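Large ribosomal subunit protein uL10 (Thermotoga maritima, PDB 1ZAV) forms the base of the ribosomal stalk, binding ribosomal RNA and L7/L12 dimers and helping the ribosome engage GTP-bound translation factors. Local coordinates at residues 23-33 with 113-124. Numbering follows the deposited sequence.
Sequences SLILFADFLGF and RLKGGFLEGKKF
Leu-24 to Leu-26 pair antiparallel with Gly-117 to Leu-119, the strand axes approaching to 4.7 Å at 170°, and Ile-25 and Phe-118 exchange two backbone hydrogen bonds. The pairing joins strand 24-28, central in the five-stranded antiparallel sheet of the uL10 globular domain, to the hairpin that ends that sheet and closes through a type I' turn from Leu-119 to Lys-122. Gly-117, extended with positive phi, a shape that suits glycine, brings its CA to 3.1 Å from Ile-25 O in a CA-H...O contact.

On one face, the Phe-124 ring reaches back across Gly-117, whose N sits 3.4 Å above the ring plane. Its CG lies between backbone N and carbonyl carbon (chi1 65°), which swings the ring toward strand 24-28, where Leu-24 CD1 and Leu-26 CD1 meet its edge. Helix 126-133 packs against the same ring through Val-129 and Ile-132, so apolar residues suit this buried face. On the other face Phe-27 and Phe-118, buried beside the rings of Phe-78 and Tyr-72 respectively, touch rim to rim, CE2 to CE1 at 4.1 Å.

Beyond the strands, Asp-29 N donates to Arg-113 O, and oppositely charged Asp-29 OD1 and the Arg-113 guanidinium form a salt bridge, in which NH1 gives a weak bond and the place of NH2 is doubtful. Phe-33 CE2 lies over one guanidinium face. Asp-29 OD1 also accepts Leu-31 N at 2.9 Å, making an Asx turn.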
ATOM      1  N   SER A  23      23.995  -3.741   7.551  1.00 45.13           N
ATOM      2  CA  SER A  23      22.732  -3.310   6.969  1.00 42.77           C
ATOM      3  C   SER A  23      21.701  -3.172   8.093  1.00 41.59           C
ATOM      4  O   SER A  23      20.593  -2.680   7.888  1.00 41.35           O
ATOM      5  CB  SER A  23      22.250  -4.320   5.924  1.00 43.71           C
ATOM      6  OG  SER A  23      21.887  -5.555   6.518  1.00 43.16           O
ATOM      7  N   LEU A  24      22.092  -3.610   9.281  1.00 39.36           N
ATOM      8  CA  LEU A  24      21.247  -3.539  10.459  1.00 40.02           C
ATOM      9  C   LEU A  24      22.099  -3.512  11.717  1.00 39.27           C
ATOM     10  O   LEU A  24      23.105  -4.218  11.824  1.00 40.57           O
ATOM     11  CB  LEU A  24      20.291  -4.751  10.530  1.00 36.85           C
ATOM     12  CG  LEU A  24      19.629  -4.957  11.904  1.00 37.26           C
ATOM     13  CD1 LEU A  24      18.635  -3.831  12.143  1.00 40.27           C
ATOM     14  CD2 LEU A  24      18.900  -6.303  11.976  1.00 36.47           C
ATOM     15  N   ILE A  25      21.693  -2.661  12.649  1.00 38.77           N
ATOM     16  CA  ILE A  25      22.311  -2.534  13.954  1.00 39.20           C
ATOM     17  C   ILE A  25      21.092  -2.318  14.851  1.00 39.69           C
ATOM     18  O   ILE A  25      20.417  -1.297  14.745  1.00 40.14           O
ATOM     19  CB  ILE A  25      23.256  -1.295  14.071  1.00 40.48           C
ATOM     20  CG1 ILE A  25      24.445  -1.442  13.117  1.00 42.89           C
ATOM     21  CG2 ILE A  25      23.782  -1.178  15.496  1.00 42.44           C
ATOM     22  CD1 ILE A  25      25.377  -0.207  13.083  1.00 45.37           C
ATOM     23  N   LEU A  26      20.779  -3.299  15.689  1.00 39.16           N
ATOM     24  CA  LEU A  26      19.649  -3.184  16.598  1.00 39.90           C
ATOM     25  C   LEU A  26      20.161  -3.343  18.026  1.00 40.02           C
ATOM     26  O   LEU A  26      20.901  -4.280  18.345  1.00 42.32           O
ATOM     27  CB  LEU A  26      18.573  -4.234  16.257  1.00 39.64           C
ATOM     28  CG  LEU A  26      17.306  -4.251  17.122  1.00 37.92           C
ATOM     29  CD1 LEU A  26      16.154  -4.904  16.375  1.00 38.92           C
ATOM     30  CD2 LEU A  26      17.595  -4.975  18.420  1.00 40.58           C
ATOM     31  N   PHE A  27      19.772  -2.407  18.889  1.00 38.39           N
ATOM     32  CA  PHE A  27      20.216  -2.412  20.270  1.00 39.44           C
ATOM     33  C   PHE A  27      19.184  -3.037  21.176  1.00 41.41           C
ATOM     34  O   PHE A  27      18.030  -2.616  21.176  1.00 43.15           O
ATOM     35  CB  PHE A  27      20.492  -0.982  20.700  1.00 38.16           C
ATOM     36  CG  PHE A  27      21.495  -0.291  19.824  1.00 38.46           C
ATOM     37  CD1 PHE A  27      22.860  -0.455  20.050  1.00 40.91           C
ATOM     38  CD2 PHE A  27      21.074   0.509  18.763  1.00 40.29           C
ATOM     39  CE1 PHE A  27      23.804   0.176  19.225  1.00 37.98           C
ATOM     40  CE2 PHE A  27      22.009   1.147  17.930  1.00 43.45           C
ATOM     41  CZ  PHE A  27      23.376   0.976  18.168  1.00 40.00           C
ATOM     42  N   ALA A  28      19.619  -4.021  21.957  1.00 43.47           N
ATOM     43  CA  ALA A  28      18.734  -4.750  22.864  1.00 44.16           C
ATOM     44  C   ALA A  28      19.229  -4.882  24.301  1.00 45.47           C
ATOM     45  O   ALA A  28      20.432  -4.989  24.561  1.00 47.33           O
ATOM     46  CB  ALA A  28      18.471  -6.140  22.300  1.00 44.09           C
ATOM     47  N   ASP A  29      18.278  -4.880  25.230  1.00 46.14           N
ATOM     48  CA  ASP A  29      18.556  -5.067  26.647  1.00 46.00           C
ATOM     49  C   ASP A  29      18.454  -6.581  26.808  1.00 46.16           C
ATOM     50  O   ASP A  29      17.370  -7.141  26.656  1.00 44.74           O
ATOM     51  CB  ASP A  29      17.478  -4.385  27.494  1.00 45.04           C
ATOM     52  CG  ASP A  29      17.594  -4.710  28.972  1.00 47.15           C
ATOM     53  OD1 ASP A  29      18.292  -5.683  29.333  1.00 44.76           O
ATOM     54  OD2 ASP A  29      16.967  -3.997  29.782  1.00 50.70           O
ATOM     55  N   PHE A  30      19.569  -7.242  27.101  1.00 45.55           N
ATOM     56  CA  PHE A  30      19.567  -8.695  27.242  1.00 46.85           C
ATOM     57  C   PHE A  30      19.836  -9.140  28.683  1.00 46.42           C
ATOM     58  O   PHE A  30      20.163 -10.306  28.941  1.00 45.96           O
ATOM     59  CB  PHE A  30      20.610  -9.296  26.294  1.00 46.39           C
ATOM     60  CG  PHE A  30      20.379 -10.748  25.964  1.00 49.09           C
ATOM     61  CD1 PHE A  30      19.209 -11.151  25.322  1.00 49.69           C
ATOM     62  CD2 PHE A  30      21.335 -11.711  26.285  1.00 47.84           C
ATOM     63  CE1 PHE A  30      18.991 -12.493  24.997  1.00 51.06           C
ATOM     64  CE2 PHE A  30      21.129 -13.057  25.965  1.00 51.30           C
ATOM     65  CZ  PHE A  30      19.954 -13.447  25.322  1.00 50.14           C
ATOM     66  N   LEU A  31      19.688  -8.204  29.618  1.00 45.79           N
ATOM     67  CA  LEU A  31      19.903  -8.480  31.035  1.00 45.56           C
ATOM     68  C   LEU A  31      18.939  -9.558  31.520  1.00 46.23           C
ATOM     69  O   LEU A  31      17.785  -9.592  31.104  1.00 47.18           O
ATOM     70  CB  LEU A  31      19.691  -7.204  31.859  1.00 45.88           C
ATOM     71  CG  LEU A  31      20.656  -6.044  31.597  1.00 46.27           C
ATOM     72  CD1 LEU A  31      20.168  -4.795  32.309  1.00 47.07           C
ATOM     73  CD2 LEU A  31      22.043  -6.424  32.078  1.00 45.28           C
ATOM     74  N   GLY A  32      19.419 -10.443  32.387  1.00 46.59           N
ATOM     75  CA  GLY A  32      18.555 -11.484  32.923  1.00 47.27           C
ATOM     76  C   GLY A  32      18.450 -12.760  32.114  1.00 47.78           C
ATOM     77  O   GLY A  32      18.090 -13.808  32.655  1.00 48.88           O
ATOM     78  N   PHE A  33      18.737 -12.674  30.820  1.00 47.07           N
ATOM     79  CA  PHE A  33      18.695 -13.841  29.947  1.00 48.23           C
ATOM     80  C   PHE A  33      19.875 -14.747  30.293  1.00 47.91           C
ATOM     81  O   PHE A  33      20.929 -14.278  30.733  1.00 47.94           O
ATOM     82  CB  PHE A  33      18.783 -13.412  28.480  1.00 49.06           C
ATOM     83  CG  PHE A  33      17.506 -12.844  27.929  1.00 49.07           C
ATOM     84  CD1 PHE A  33      16.550 -13.678  27.359  1.00 50.65           C
ATOM     85  CD2 PHE A  33      17.262 -11.475  27.966  1.00 48.22           C
ATOM     86  CE1 PHE A  33      15.374 -13.156  26.826  1.00 50.29           C
ATOM     87  CE2 PHE A  33      16.090 -10.946  27.438  1.00 47.99           C
ATOM     88  CZ  PHE A  33      15.144 -11.787  26.867  1.00 48.37           C
ATOM     89  N   ARG A 113      12.334  -3.735  25.498  1.00 49.57           N
ATOM     90  CA  ARG A 113      13.735  -4.043  25.758  1.00 50.22           C
ATOM     91  C   ARG A 113      14.454  -4.054  24.399  1.00 48.77           C
ATOM     92  O   ARG A 113      15.682  -4.128  24.323  1.00 46.09           O
ATOM     93  CB  ARG A 113      13.861  -5.403  26.461  1.00 52.41           C
ATOM     94  CG  ARG A 113      13.296  -5.433  27.893  1.00 55.42           C
ATOM     95  CD  ARG A 113      13.036  -6.874  28.368  1.00 59.35           C
ATOM     96  NE  ARG A 113      13.959  -7.348  29.406  1.00 63.53           N
ATOM     97  CZ  ARG A 113      15.284  -7.322  29.306  1.00 65.29           C
ATOM     98  NH1 ARG A 113      16.047  -7.777  30.292  1.00 65.16           N
ATOM     99  NH2 ARG A 113      15.848  -6.825  28.221  1.00 68.82           N
ATOM    100  N   LEU A 114      13.662  -4.001  23.329  1.00 46.51           N
ATOM    101  CA  LEU A 114      14.185  -3.936  21.973  1.00 45.92           C
ATOM    102  C   LEU A 114      14.114  -2.447  21.654  1.00 45.98           C
ATOM    103  O   LEU A 114      13.159  -1.950  21.060  1.00 46.64           O
ATOM    104  CB  LEU A 114      13.323  -4.751  21.008  1.00 47.38           C
ATOM    105  CG  LEU A 114      13.225  -6.249  21.316  1.00 47.34           C
ATOM    106  CD1 LEU A 114      12.455  -6.949  20.213  1.00 49.37           C
ATOM    107  CD2 LEU A 114      14.617  -6.846  21.448  1.00 46.36           C
ATOM    108  N   LYS A 115      15.167  -1.756  22.065  1.00 46.40           N
ATOM    109  CA  LYS A 115      15.309  -0.305  21.968  1.00 45.08           C
ATOM    110  C   LYS A 115      15.301   0.453  20.645  1.00 43.91           C
ATOM    111  O   LYS A 115      15.015   1.653  20.634  1.00 43.15           O
ATOM    112  CB  LYS A 115      16.549   0.083  22.766  1.00 43.44           C
ATOM    113  CG  LYS A 115      16.457  -0.360  24.207  1.00 45.57           C
ATOM    114  CD  LYS A 115      17.568   0.195  25.072  1.00 47.03           C
ATOM    115  CE  LYS A 115      18.879  -0.538  24.874  1.00 46.27           C
ATOM    116  NZ  LYS A 115      19.856  -0.122  25.921  1.00 48.63           N
ATOM    117  N   GLY A 116      15.607  -0.218  19.539  1.00 42.52           N
ATOM    118  CA  GLY A 116      15.644   0.458  18.250  1.00 40.56           C
ATOM    119  C   GLY A 116      17.004   0.279  17.595  1.00 42.24           C
ATOM    120  O   GLY A 116      17.767  -0.601  17.995  1.00 40.70           O
ATOM    121  N   GLY A 117      17.317   1.102  16.598  1.00 43.38           N
ATOM    122  CA  GLY A 117      18.604   0.980  15.932  1.00 42.58           C
ATOM    123  C   GLY A 117      18.637   1.632  14.564  1.00 42.60           C
ATOM    124  O   GLY A 117      17.978   2.643  14.336  1.00 42.82           O
ATOM    125  N   PHE A 118      19.411   1.053  13.652  1.00 40.96           N
ATOM    126  CA  PHE A 118      19.524   1.582  12.305  1.00 41.29           C
ATOM    127  C   PHE A 118      19.306   0.487  11.286  1.00 41.45           C
ATOM    128  O   PHE A 118      19.895  -0.596  11.374  1.00 40.99           O
ATOM    129  CB  PHE A 118      20.907   2.209  12.078  1.00 43.19           C
ATOM    130  CG  PHE A 118      21.212   3.348  13.001  1.00 43.87           C
ATOM    131  CD1 PHE A 118      21.755   3.117  14.260  1.00 43.69           C
ATOM    132  CD2 PHE A 118      20.938   4.662  12.614  1.00 44.16           C
ATOM    133  CE1 PHE A 118      22.023   4.179  15.128  1.00 44.40           C
ATOM    134  CE2 PHE A 118      21.200   5.723  13.469  1.00 42.45           C
ATOM    135  CZ  PHE A 118      21.744   5.484  14.732  1.00 43.37           C
ATOM    136  N   LEU A 119      18.469   0.776  10.305  1.00 42.93           N
ATOM    137  CA  LEU A 119      18.176  -0.194   9.265  1.00 45.78           C
ATOM    138  C   LEU A 119      18.531   0.425   7.920  1.00 46.00           C
ATOM    139  O   LEU A 119      17.949   1.431   7.515  1.00 45.70           O
ATOM    140  CB  LEU A 119      16.694  -0.584   9.313  1.00 45.82           C
ATOM    141  CG  LEU A 119      16.305  -1.958   8.751  1.00 50.49           C
ATOM    142  CD1 LEU A 119      14.831  -2.218   9.051  1.00 51.52           C
ATOM    143  CD2 LEU A 119      16.561  -2.015   7.252  1.00 50.24           C
ATOM    144  N   GLU A 120      19.503  -0.179   7.242  1.00 44.89           N
ATOM    145  CA  GLU A 120      19.954   0.303   5.949  1.00 46.68           C
ATOM    146  C   GLU A 120      20.241   1.803   5.996  1.00 47.70           C
ATOM    147  O   GLU A 120      19.842   2.564   5.113  1.00 47.78           O
ATOM    148  CB  GLU A 120      18.911  -0.055   4.880  1.00 49.21           C
ATOM    149  CG  GLU A 120      18.714  -1.576   4.797  1.00 50.66           C
ATOM    150  CD  GLU A 120      17.824  -2.052   3.656  1.00 52.18           C
ATOM    151  OE1 GLU A 120      17.688  -3.287   3.509  1.00 49.59           O
ATOM    152  OE2 GLU A 120      17.266  -1.215   2.912  1.00 51.83           O
ATOM    153  N   GLY A 121      20.939   2.211   7.053  1.00 48.44           N
ATOM    154  CA  GLY A 121      21.305   3.604   7.222  1.00 50.80           C
ATOM    155  C   GLY A 121      20.206   4.520   7.730  1.00 53.22           C
ATOM    156  O   GLY A 121      20.369   5.745   7.719  1.00 54.58           O
ATOM    157  N   LYS A 122      19.090   3.944   8.170  1.00 51.74           N
ATOM    158  CA  LYS A 122      17.974   4.740   8.676  1.00 52.21           C
ATOM    159  C   LYS A 122      17.708   4.406  10.136  1.00 49.98           C
ATOM    160  O   LYS A 122      17.616   3.242  10.503  1.00 48.28           O
ATOM    161  CB  LYS A 122      16.707   4.464   7.863  1.00 56.91           C
ATOM    162  CG  LYS A 122      16.811   4.804   6.384  1.00 61.58           C
ATOM    163  CD  LYS A 122      15.623   4.245   5.593  1.00 65.49           C
ATOM    164  CE  LYS A 122      14.292   4.787   6.104  1.00 67.49           C
ATOM    165  NZ  LYS A 122      13.132   4.279   5.312  1.00 71.27           N
ATOM    166  N   LYS A 123      17.575   5.433  10.966  1.00 48.64           N
ATOM    167  CA  LYS A 123      17.314   5.231  12.384  1.00 48.12           C
ATOM    168  C   LYS A 123      15.860   4.806  12.601  1.00 47.07           C
ATOM    169  O   LYS A 123      14.962   5.320  11.944  1.00 48.05           O
ATOM    170  CB  LYS A 123      17.586   6.532  13.147  1.00 48.21           C
ATOM    171  CG  LYS A 123      17.319   6.464  14.637  1.00 47.59           C
ATOM    172  CD  LYS A 123      17.615   7.797  15.309  1.00 48.84           C
ATOM    173  CE  LYS A 123      17.448   7.697  16.812  1.00 51.19           C
ATOM    174  NZ  LYS A 123      17.781   8.970  17.507  1.00 50.86           N
ATOM    175  N   PHE A 124      15.634   3.848  13.493  1.00 45.87           N
ATOM    176  CA  PHE A 124      14.267   3.430  13.803  1.00 45.83           C
ATOM    177  C   PHE A 124      14.147   3.340  15.317  1.00 46.15           C
ATOM    178  O   PHE A 124      15.129   3.049  16.009  1.00 43.80           O
ATOM    179  CB  PHE A 124      13.900   2.097  13.123  1.00 46.76           C
ATOM    180  CG  PHE A 124      14.699   0.906  13.592  1.00 46.93           C
ATOM    181  CD1 PHE A 124      14.312   0.185  14.717  1.00 44.89           C
ATOM    182  CD2 PHE A 124      15.816   0.482  12.878  1.00 46.47           C
ATOM    183  CE1 PHE A 124      15.020  -0.942  15.123  1.00 45.97           C
ATOM    184  CE2 PHE A 124      16.531  -0.642  13.276  1.00 45.68           C
ATOM    185  CZ  PHE A 124      16.131  -1.358  14.403  1.00 44.70           C
TER